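Local coordinates for protein alpha-Amylase (Thermotoga maritima, PDB 2B5D) that is an alpha-amylase of glycoside hydrolase family 57, with a helical C-terminal region related to that of branching enzymes, at residues Leu483-Leu491 with Met504-Asp512; Met430-Ser440 with Ile518-Asp526. All blocks are in the same frame, centred on the assembly; numbering follows the deposited sequence.

Contact 1. Residues Leu483-Leu491 with Met504-Asp512; sequences LHIKRFLNL and MLRYYEWTD
Y508 lies against R487 and N490, and R487 and Y508 carry most of the contact. The aliphatic part of R487 covers one face of the tyrosine: CG sits 4.0 Å from the centroid of the Y508 ring, a CH-pi contact. M504 CG, from the tyrosine's own helix, backs the opposite face. L491 closes the ring edge with its CD2, 3.8 Å from Y508 CD1, and the same methyl meets L505 CD1, the two leucines crossing at about a right angle. M504 SD rests on N490 CB.

Among the polar contacts, N490 ND2 donates to Y508 OH over 2.8 Å, almost straight at 173°. The oxygen lies in the plane of the amide, which is itself within 9° of the ring plane. Y508 OH has a second partner, the backbone oxygen of E20 of the second subunit, and the hydroxyl is thereby gripped from both chains.

The charged contact is at the D512 end. R487, extended from CG to NE, carries its guanidinium past the tyrosine to D512, with R487 NH1 3.0 Å from D512 OD2 in a salt bridge, although the place of that oxygen is less sure. T511 CG2 packs over one guanidinium face and L483 CD1 over the other, a sandwich that should restrain its rotation. R487 NH1 also donates to a water, 3.0 Å from the water oxygen. Y507 OH and T511 OG1 both bond to E20 of the same chain.

Helices 473-496 and 502-511 form a hairpin; their segments 483-491 and 504-511 run roughly antiparallel, axes 11.3 Å apart at closest and 145° between them. Helix 443-458 meets it through H484, R487 and F488, helix 418-436 packs on I485, F488 and L489, and the second subunit stacks its Y507 on Y507.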
loop_
_atom_site.group_PDB
_atom_site.type_symbol
_atom_site.label_atom_id
_atom_site.label_comp_id
_atom_site.label_asym_id
_atom_site.label_seq_id
_atom_site.Cartn_x
_atom_site.Cartn_y
_atom_site.Cartn_z
ATOM N N LEU A 483 -10.969 -6.101 -12.688
ATOM C CA LEU A 483 -12.350 -5.648 -12.713
ATOM C C LEU A 483 -13.145 -6.276 -13.909
ATOM O O LEU A 483 -14.204 -6.860 -13.726
ATOM C CB LEU A 483 -12.378 -4.128 -12.746
ATOM C CG LEU A 483 -13.722 -3.413 -12.859
ATOM C CD1 LEU A 483 -14.584 -3.774 -11.658
ATOM C CD2 LEU A 483 -13.448 -1.953 -12.878
ATOM N N HIS A 484 -12.606 -6.182 -15.123
ATOM C CA HIS A 484 -13.221 -6.825 -16.280
ATOM C C HIS A 484 -13.199 -8.347 -16.234
ATOM O O HIS A 484 -14.152 -8.971 -16.671
ATOM C CB HIS A 484 -12.615 -6.245 -17.565
ATOM C CG HIS A 484 -12.894 -4.789 -17.708
ATOM N ND1 HIS A 484 -11.902 -3.830 -17.677
ATOM C CD2 HIS A 484 -14.058 -4.118 -17.777
ATOM C CE1 HIS A 484 -12.445 -2.626 -17.789
ATOM N NE2 HIS A 484 -13.756 -2.775 -17.860
ATOM N N ILE A 485 -12.155 -8.948 -15.677
ATOM C CA ILE A 485 -12.197 -10.371 -15.527
ATOM C C ILE A 485 -13.406 -10.773 -14.668
ATOM O O ILE A 485 -14.197 -11.641 -15.057
ATOM C CB ILE A 485 -10.886 -10.921 -14.930
ATOM C CG1 ILE A 485 -9.779 -10.896 -15.984
ATOM C CG2 ILE A 485 -11.072 -12.368 -14.449
ATOM C CD1 ILE A 485 -8.366 -11.069 -15.399
ATOM N N LYS A 486 -13.552 -10.114 -13.510
ATOM C CA LYS A 486 -14.597 -10.386 -12.537
ATOM C C LYS A 486 -15.988 -10.174 -13.123
ATOM O O LYS A 486 -16.865 -11.004 -12.913
ATOM C CB LYS A 486 -14.414 -9.511 -11.281
ATOM C CG LYS A 486 -15.495 -9.753 -10.193
ATOM C CD LYS A 486 -14.983 -10.671 -9.035
ATOM C CE LYS A 486 -15.888 -10.653 -7.731
ATOM N NZ LYS A 486 -17.177 -11.452 -7.873
ATOM N N ARG A 487 -16.187 -9.063 -13.837
ATOM C CA ARG A 487 -17.447 -8.829 -14.494
ATOM C C ARG A 487 -17.788 -9.966 -15.480
ATOM O O ARG A 487 -18.942 -10.440 -15.541
ATOM C CB ARG A 487 -17.424 -7.457 -15.183
ATOM C CG ARG A 487 -17.369 -6.305 -14.202
ATOM C CD ARG A 487 -17.569 -4.946 -14.855
ATOM N NE ARG A 487 -17.630 -3.890 -13.822
ATOM C CZ ARG A 487 -17.264 -2.609 -13.973
ATOM N NH1 ARG A 487 -16.749 -2.166 -15.132
ATOM N NH2 ARG A 487 -17.396 -1.745 -12.950
ATOM N N PHE A 488 -16.780 -10.437 -16.227
ATOM C CA PHE A 488 -16.989 -11.526 -17.175
ATOM C C PHE A 488 -17.406 -12.805 -16.448
ATOM O O PHE A 488 -18.320 -13.516 -16.903
ATOM C CB PHE A 488 -15.728 -11.763 -18.037
ATOM C CG PHE A 488 -15.813 -12.968 -18.960
ATOM C CD1 PHE A 488 -16.017 -12.797 -20.341
ATOM C CD2 PHE A 488 -15.658 -14.249 -18.462
ATOM C CE1 PHE A 488 -16.088 -13.888 -21.201
ATOM C CE2 PHE A 488 -15.725 -15.355 -19.307
ATOM C CZ PHE A 488 -15.944 -15.173 -20.692
ATOM N N LEU A 489 -16.734 -13.119 -15.341
ATOM C CA LEU A 489 -17.041 -14.348 -14.622
ATOM C C LEU A 489 -18.434 -14.336 -13.967
ATOM O O LEU A 489 -19.113 -15.370 -13.902
ATOM C CB LEU A 489 -16.000 -14.616 -13.561
ATOM C CG LEU A 489 -14.564 -14.784 -14.001
ATOM C CD1 LEU A 489 -13.633 -14.662 -12.783
ATOM C CD2 LEU A 489 -14.355 -16.121 -14.678
ATOM N N ASN A 490 -18.839 -13.170 -13.474
ATOM C CA ASN A 490 -20.185 -12.979 -12.988
ATOM C C ASN A 490 -21.198 -13.302 -14.047
ATOM O O ASN A 490 -22.144 -14.028 -13.782
ATOM C CB ASN A 490 -20.420 -11.553 -12.481
ATOM C CG ASN A 490 -19.740 -11.294 -11.157
ATOM O OD1 ASN A 490 -19.330 -12.223 -10.455
ATOM N ND2 ASN A 490 -19.573 -10.023 -10.830
ATOM N N LEU A 491 -21.027 -12.763 -15.246
ATOM C CA LEU A 491 -22.001 -13.069 -16.295
ATOM C C LEU A 491 -21.946 -14.542 -16.687
ATOM O O LEU A 491 -22.969 -15.160 -16.973
ATOM C CB LEU A 491 -21.812 -12.181 -17.505
ATOM C CG LEU A 491 -21.888 -10.694 -17.270
ATOM C CD1 LEU A 491 -21.004 -9.999 -18.307
ATOM C CD2 LEU A 491 -23.308 -10.210 -17.338
ATOM N N MET A 504 -27.916 -6.252 -12.739
ATOM C CA MET A 504 -26.475 -6.291 -12.836
ATOM C C MET A 504 -26.039 -6.181 -14.313
ATOM O O MET A 504 -25.192 -5.370 -14.639
ATOM C CB MET A 504 -25.914 -7.586 -12.228
ATOM C CG MET A 504 -24.388 -7.552 -12.110
ATOM S SD MET A 504 -23.635 -9.189 -11.883
ATOM C CE MET A 504 -24.061 -9.508 -10.166
ATOM N N LEU A 505 -26.637 -6.984 -15.191
ATOM C CA LEU A 505 -26.353 -6.921 -16.631
ATOM C C LEU A 505 -26.544 -5.524 -17.193
ATOM O O LEU A 505 -25.714 -5.041 -17.951
ATOM C CB LEU A 505 -27.190 -7.930 -17.429
ATOM C CG LEU A 505 -27.105 -7.829 -18.975
ATOM C CD1 LEU A 505 -25.706 -8.174 -19.524
ATOM C CD2 LEU A 505 -28.167 -8.718 -19.593
ATOM N N ARG A 506 -27.614 -4.855 -16.801
ATOM C CA ARG A 506 -27.840 -3.491 -17.262
ATOM C C ARG A 506 -26.806 -2.543 -16.673
ATOM O O ARG A 506 -26.540 -1.469 -17.223
ATOM C CB ARG A 506 -29.212 -3.005 -16.816
ATOM C CG ARG A 506 -30.371 -3.602 -17.539
ATOM C CD ARG A 506 -31.530 -2.590 -17.523
ATOM N NE ARG A 506 -31.966 -2.306 -16.160
ATOM C CZ ARG A 506 -32.752 -3.101 -15.432
ATOM N NH1 ARG A 506 -33.074 -2.737 -14.186
ATOM N NH2 ARG A 506 -33.213 -4.258 -15.933
ATOM N N TYR A 507 -26.269 -2.909 -15.515
ATOM C CA TYR A 507 -25.302 -2.033 -14.875
ATOM C C TYR A 507 -24.055 -2.104 -15.770
ATOM O O TYR A 507 -23.630 -1.093 -16.320
ATOM C CB TYR A 507 -25.037 -2.412 -13.402
ATOM C CG TYR A 507 -23.765 -1.779 -12.906
ATOM C CD1 TYR A 507 -23.612 -0.398 -12.948
ATOM C CD2 TYR A 507 -22.696 -2.557 -12.443
ATOM C CE1 TYR A 507 -22.424 0.218 -12.570
ATOM C CE2 TYR A 507 -21.500 -1.950 -12.055
ATOM C CZ TYR A 507 -21.373 -0.565 -12.123
ATOM O OH TYR A 507 -20.224 0.069 -11.728
ATOM N N TYR A 508 -23.530 -3.312 -15.953
ATOM C CA TYR A 508 -22.464 -3.605 -16.916
ATOM C C TYR A 508 -22.643 -3.018 -18.329
ATOM O O TYR A 508 -21.703 -2.427 -18.886
ATOM C CB TYR A 508 -22.298 -5.117 -17.033
ATOM C CG TYR A 508 -21.796 -5.791 -15.782
ATOM C CD1 TYR A 508 -21.676 -7.158 -15.746
ATOM C CD2 TYR A 508 -21.458 -5.064 -14.630
ATOM C CE1 TYR A 508 -21.203 -7.822 -14.644
ATOM C CE2 TYR A 508 -20.980 -5.724 -13.466
ATOM C CZ TYR A 508 -20.871 -7.119 -13.490
ATOM O OH TYR A 508 -20.406 -7.861 -12.405
ATOM N N GLU A 509 -23.841 -3.155 -18.911
ATOM C CA GLU A 509 -24.104 -2.548 -20.227
ATOM C C GLU A 509 -23.898 -1.040 -20.231
ATOM O O GLU A 509 -23.572 -0.442 -21.253
ATOM C CB GLU A 509 -25.504 -2.885 -20.749
ATOM C CG GLU A 509 -25.641 -4.297 -21.246
ATOM C CD GLU A 509 -27.103 -4.701 -21.483
ATOM O OE1 GLU A 509 -27.982 -4.168 -20.770
ATOM O OE2 GLU A 509 -27.384 -5.561 -22.381
ATOM N N TRP A 510 -24.085 -0.443 -19.071
ATOM C CA TRP A 510 -24.073 1.014 -18.920
ATOM C C TRP A 510 -22.677 1.522 -18.686
ATOM O O TRP A 510 -22.285 2.515 -19.265
ATOM C CB TRP A 510 -24.955 1.395 -17.708
ATOM C CG TRP A 510 -24.907 2.816 -17.249
ATOM C CD1 TRP A 510 -25.264 3.919 -17.957
ATOM C CD2 TRP A 510 -24.545 3.273 -15.934
ATOM N NE1 TRP A 510 -25.133 5.045 -17.176
ATOM C CE2 TRP A 510 -24.708 4.674 -15.923
ATOM C CE3 TRP A 510 -24.107 2.619 -14.753
ATOM C CZ2 TRP A 510 -24.447 5.460 -14.773
ATOM C CZ3 TRP A 510 -23.828 3.388 -13.628
ATOM C CH2 TRP A 510 -23.997 4.803 -13.649
ATOM N N THR A 511 -21.946 0.859 -17.792
ATOM C CA THR A 511 -20.637 1.339 -17.443
ATOM C C THR A 511 -19.581 0.951 -18.506
ATOM O O THR A 511 -18.670 1.749 -18.850
ATOM C CB THR A 511 -20.215 0.949 -15.985
ATOM O OG1 THR A 511 -18.987 1.619 -15.679
ATOM C CG2 THR A 511 -20.023 -0.532 -15.806
ATOM N N ASP A 512 -19.728 -0.271 -19.009
ATOM C CA ASP A 512 -18.857 -0.822 -20.044
ATOM C C ASP A 512 -19.656 -0.878 -21.335
ATOM O O ASP A 512 -20.015 -1.942 -21.766
ATOM C CB ASP A 512 -18.411 -2.221 -19.644
ATOM C CG ASP A 512 -17.472 -2.216 -18.442
ATOM O OD1 ASP A 512 -16.922 -1.138 -18.101
ATOM O OD2 ASP A 512 -17.255 -3.304 -17.862
HETATM O O HOH W 1 -15.764 0.583 -15.668
#

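Contact 2. Residues Met430-Ser440 with Ile518-Asp526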
loop_
_atom_site.group_PDB
_atom_site.type_symbol
_atom_site.label_atom_id
_atom_site.label_comp_id
_atom_site.label_asym_id
_atom_site.label_seq_id
_atom_site.Cartn_x
_atom_site.Cartn_y
_atom_site.Cartn_z
ATOM N N MET A 430 -15.542 -18.319 -23.838
ATOM C CA MET A 430 -16.269 -17.414 -24.754
ATOM C C MET A 430 -16.574 -18.068 -26.112
ATOM O O MET A 430 -17.608 -17.766 -26.739
ATOM C CB MET A 430 -15.467 -16.136 -24.984
ATOM C CG MET A 430 -16.198 -15.091 -25.812
ATOM S SD MET A 430 -17.559 -14.359 -24.850
ATOM C CE MET A 430 -18.862 -14.102 -26.031
ATOM N N ILE A 431 -15.664 -18.949 -26.545
ATOM C CA ILE A 431 -15.722 -19.569 -27.858
ATOM C C ILE A 431 -16.768 -20.673 -27.819
ATOM O O ILE A 431 -17.679 -20.670 -28.640
ATOM C CB ILE A 431 -14.341 -20.106 -28.339
ATOM C CG1 ILE A 431 -13.410 -18.954 -28.740
ATOM C CG2 ILE A 431 -14.512 -20.975 -29.568
ATOM C CD1 ILE A 431 -11.951 -19.295 -28.603
ATOM N N ASP A 432 -16.626 -21.596 -26.858
ATOM C CA ASP A 432 -17.671 -22.562 -26.486
ATOM C C ASP A 432 -19.061 -21.981 -26.492
ATOM O O ASP A 432 -19.916 -22.447 -27.209
ATOM C CB ASP A 432 -17.412 -23.118 -25.104
ATOM C CG ASP A 432 -16.248 -24.049 -25.077
ATOM O OD1 ASP A 432 -15.548 -24.134 -26.094
ATOM O OD2 ASP A 432 -16.007 -24.695 -24.044
ATOM N N LEU A 433 -19.298 -20.959 -25.698
ATOM C CA LEU A 433 -20.639 -20.441 -25.601
ATOM C C LEU A 433 -21.136 -19.758 -26.869
ATOM O O LEU A 433 -22.358 -19.694 -27.134
ATOM C CB LEU A 433 -20.728 -19.501 -24.389
ATOM C CG LEU A 433 -20.308 -20.019 -22.987
ATOM C CD1 LEU A 433 -20.419 -18.912 -21.978
ATOM C CD2 LEU A 433 -21.146 -21.184 -22.545
ATOM N N SER A 434 -20.216 -19.194 -27.655
ATOM C CA SER A 434 -20.653 -18.484 -28.854
ATOM C C SER A 434 -21.134 -19.506 -29.898
ATOM O O SER A 434 -22.034 -19.207 -30.667
ATOM C CB SER A 434 -19.551 -17.590 -29.444
ATOM O OG SER A 434 -18.495 -18.421 -29.914
ATOM N N LYS A 435 -20.507 -20.674 -29.900
ATOM C CA LYS A 435 -20.869 -21.770 -30.780
ATOM C C LYS A 435 -22.161 -22.428 -30.256
ATOM O O LYS A 435 -23.134 -22.575 -31.001
ATOM C CB LYS A 435 -19.742 -22.809 -30.848
ATOM C CG LYS A 435 -18.546 -22.415 -31.731
ATOM C CD LYS A 435 -17.418 -23.440 -31.639
ATOM C CE LYS A 435 -16.176 -22.987 -32.419
ATOM N NZ LYS A 435 -14.921 -23.756 -31.949
ATOM N N LYS A 436 -22.171 -22.794 -28.966
ATOM C CA LYS A 436 -23.376 -23.292 -28.295
ATOM C C LYS A 436 -24.630 -22.428 -28.516
ATOM O O LYS A 436 -25.714 -22.966 -28.749
ATOM C CB LYS A 436 -23.082 -23.542 -26.810
ATOM C CG LYS A 436 -24.249 -24.096 -26.001
ATOM C CD LYS A 436 -23.818 -24.442 -24.572
ATOM C CE LYS A 436 -24.953 -25.128 -23.787
ATOM N NZ LYS A 436 -25.835 -24.158 -23.054
ATOM N N TYR A 437 -24.516 -21.110 -28.504
ATOM C CA TYR A 437 -25.713 -20.273 -28.668
ATOM C C TYR A 437 -25.736 -19.568 -29.996
ATOM O O TYR A 437 -26.435 -18.560 -30.157
ATOM C CB TYR A 437 -25.852 -19.237 -27.533
ATOM C CG TYR A 437 -26.111 -19.840 -26.151
ATOM C CD1 TYR A 437 -27.417 -20.026 -25.683
ATOM C CD2 TYR A 437 -25.038 -20.249 -25.332
ATOM C CE1 TYR A 437 -27.655 -20.586 -24.418
ATOM C CE2 TYR A 437 -25.252 -20.800 -24.082
ATOM C CZ TYR A 437 -26.564 -20.973 -23.629
ATOM O OH TYR A 437 -26.761 -21.518 -22.384
ATOM N N TYR A 438 -24.984 -20.114 -30.955
ATOM C CA TYR A 438 -24.920 -19.533 -32.298
ATOM C C TYR A 438 -26.300 -19.232 -32.873
ATOM O O TYR A 438 -26.559 -18.113 -33.364
ATOM C CB TYR A 438 -24.067 -20.385 -33.278
ATOM C CG TYR A 438 -23.801 -19.604 -34.561
ATOM C CD1 TYR A 438 -22.742 -18.681 -34.638
ATOM C CD2 TYR A 438 -24.642 -19.742 -35.670
ATOM C CE1 TYR A 438 -22.525 -17.929 -35.784
ATOM C CE2 TYR A 438 -24.438 -19.006 -36.824
ATOM C CZ TYR A 438 -23.379 -18.097 -36.877
ATOM O OH TYR A 438 -23.186 -17.363 -38.028
ATOM N N ASN A 439 -27.191 -20.220 -32.760
ATOM C CA ASN A 439 -28.540 -20.143 -33.328
ATOM C C ASN A 439 -29.675 -19.741 -32.398
ATOM O O ASN A 439 -30.840 -19.686 -32.840
ATOM C CB ASN A 439 -28.868 -21.461 -34.009
ATOM C CG ASN A 439 -27.915 -21.750 -35.132
ATOM O OD1 ASN A 439 -27.896 -21.032 -36.137
ATOM N ND2 ASN A 439 -27.075 -22.745 -34.944
ATOM N N SER A 440 -29.342 -19.464 -31.131
ATOM C CA SER A 440 -30.272 -18.850 -30.182
ATOM C C SER A 440 -30.974 -17.605 -30.742
ATOM O O SER A 440 -30.396 -16.836 -31.501
ATOM C CB SER A 440 -29.544 -18.509 -28.874
ATOM O OG SER A 440 -30.300 -17.623 -28.050
ATOM N N ILE A 518 -21.907 -4.720 -31.163
ATOM C CA ILE A 518 -21.151 -5.967 -31.218
ATOM C C ILE A 518 -22.091 -7.191 -31.349
ATOM O O ILE A 518 -23.294 -7.133 -31.017
ATOM C CB ILE A 518 -20.179 -6.087 -29.992
ATOM C CG1 ILE A 518 -18.930 -6.926 -30.316
ATOM C CG2 ILE A 518 -20.893 -6.620 -28.764
ATOM C CD1 ILE A 518 -17.919 -7.042 -29.140
ATOM N N ASN A 519 -21.541 -8.307 -31.793
ATOM C CA ASN A 519 -22.287 -9.514 -31.873
ATOM C C ASN A 519 -21.412 -10.637 -31.440
ATOM O O ASN A 519 -20.478 -10.924 -32.112
ATOM C CB ASN A 519 -22.662 -9.783 -33.335
ATOM C CG ASN A 519 -23.636 -10.979 -33.487
ATOM O OD1 ASN A 519 -23.474 -12.062 -32.866
ATOM N ND2 ASN A 519 -24.613 -10.790 -34.342
ATOM N N PHE A 520 -21.761 -11.337 -30.377
ATOM C CA PHE A 520 -20.881 -12.333 -29.774
ATOM C C PHE A 520 -20.518 -13.398 -30.747
ATOM O O PHE A 520 -19.595 -14.170 -30.489
ATOM C CB PHE A 520 -21.557 -12.977 -28.542
ATOM C CG PHE A 520 -22.708 -13.927 -28.886
ATOM C CD1 PHE A 520 -22.481 -15.294 -29.028
ATOM C CD2 PHE A 520 -24.013 -13.431 -29.084
ATOM C CE1 PHE A 520 -23.532 -16.161 -29.376
ATOM C CE2 PHE A 520 -25.062 -14.286 -29.417
ATOM C CZ PHE A 520 -24.809 -15.650 -29.568
ATOM N N ARG A 521 -21.307 -13.494 -31.836
ATOM C CA ARG A 521 -21.105 -14.560 -32.840
ATOM C C ARG A 521 -19.793 -14.479 -33.636
ATOM O O ARG A 521 -19.254 -15.559 -34.055
ATOM C CB ARG A 521 -22.371 -14.814 -33.679
ATOM C CG ARG A 521 -23.383 -15.754 -32.926
ATOM C CD ARG A 521 -24.772 -15.875 -33.584
ATOM N NE ARG A 521 -25.525 -14.633 -33.477
ATOM C CZ ARG A 521 -26.541 -14.415 -32.641
ATOM N NH1 ARG A 521 -27.017 -15.376 -31.868
ATOM N NH2 ARG A 521 -27.133 -13.235 -32.617
ATOM N N VAL A 522 -19.193 -13.262 -33.707
ATOM C CA VAL A 522 -17.769 -13.154 -34.138
ATOM C C VAL A 522 -16.882 -14.232 -33.550
ATOM O O VAL A 522 -15.907 -14.666 -34.184
ATOM C CB VAL A 522 -17.018 -11.792 -33.819
ATOM C CG1 VAL A 522 -17.127 -10.780 -34.957
ATOM C CG2 VAL A 522 -17.318 -11.211 -32.412
ATOM N N MET A 523 -17.187 -14.699 -32.347
ATOM C CA MET A 523 -16.275 -15.677 -31.672
ATOM C C MET A 523 -16.505 -17.102 -32.095
ATOM O O MET A 523 -15.766 -18.022 -31.709
ATOM C CB MET A 523 -16.371 -15.570 -30.152
ATOM C CG MET A 523 -15.871 -14.202 -29.602
ATOM S SD MET A 523 -14.094 -13.995 -29.877
ATOM C CE MET A 523 -13.309 -15.328 -28.915
ATOM N N ALA A 524 -17.553 -17.311 -32.875
ATOM C CA ALA A 524 -17.840 -18.683 -33.301
ATOM C C ALA A 524 -17.300 -19.011 -34.719
ATOM O O ALA A 524 -17.499 -20.141 -35.202
ATOM C CB ALA A 524 -19.360 -18.966 -33.203
ATOM N N ARG A 525 -16.653 -18.036 -35.383
ATOM C CA ARG A 525 -16.166 -18.218 -36.765
ATOM C C ARG A 525 -15.003 -19.162 -36.856
ATOM O O ARG A 525 -14.341 -19.412 -35.858
ATOM C CB ARG A 525 -15.780 -16.927 -37.418
ATOM C CG ARG A 525 -16.832 -15.899 -37.441
ATOM C CD ARG A 525 -16.052 -14.769 -36.915
ATOM N NE ARG A 525 -15.737 -13.725 -37.844
ATOM C CZ ARG A 525 -14.798 -12.785 -37.651
ATOM N NH1 ARG A 525 -14.001 -12.755 -36.568
ATOM N NH2 ARG A 525 -14.686 -11.860 -38.581
ATOM N N ASP A 526 -14.778 -19.730 -38.041
ATOM C CA ASP A 526 -13.600 -20.599 -38.219
ATOM C C ASP A 526 -12.314 -19.786 -38.235
ATOM O O ASP A 526 -12.321 -18.546 -38.418
ATOM C CB ASP A 526 -13.637 -21.485 -39.488
ATOM C CG ASP A 526 -12.805 -22.794 -39.293
ATOM O OD1 ASP A 526 -12.561 -23.153 -38.065
ATOM O OD2 ASP A 526 -12.396 -23.443 -40.327
#
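S434 fits against A524 where the backbones run close, K435 and A524 having CA atoms 5.0 Å apart; S434 OG lies 3.4 Å from A524 CB. The serine oxygen is turned back to its own helix, chi1 66°, and bonds I431 O at 2.7 Å. Larger side chains fill the hollows around this point. M523, bent at chi2 and chi3, crosses M430 and I431 at about right angles, its CE meeting I431 CG1 at 3.6 Å. M430 CE lies on F520 CB. The F520 ring wedges edge-on beneath the helix end, its CZ 3.4 Å from Y437 O and its CD1 against S434 CB.

Past the helix end, Y438 lays its ring over R521: R521 CD is 3.9 Å from the ring centroid. R521 CG packs over a face of F520, making its chain the filling between two aromatic rings.

The C-terminal end of helix 418-436 thus meets the 3-10 segment 520-523, with helices 443-458 and 156-174 alongside. Packing predominates: the sole hydrogen bond between the segments, R521 NH1 to Y438 O, is doubtful because that oxygen is poorly placed, and the guanidinium is drawn off to a salt bridge with E446.

Overall arrangement
Both contacts belong to the helical C-terminal region, on the same side of the chain's centre, with centres about 19 Å apart. Contact 1 is nested along the chain inside the loop closed by contact 2. Contact 1 is wholly buried, joins two helices and also faces the second subunit; contact 2 is partly buried, sets a helix end against a 3-10 turn near the C-terminus, and no other chain touches it. They meet directly where F488 CE1 lies 4.0 Å from M430 SD, helix 473-496 packing on helix 418-436. Helix 443-458 borders both. Contact 1 combines aromatic and leucine packing with a buried amide-hydroxyl bond and a salt bridge; contact 2 rests more on packing.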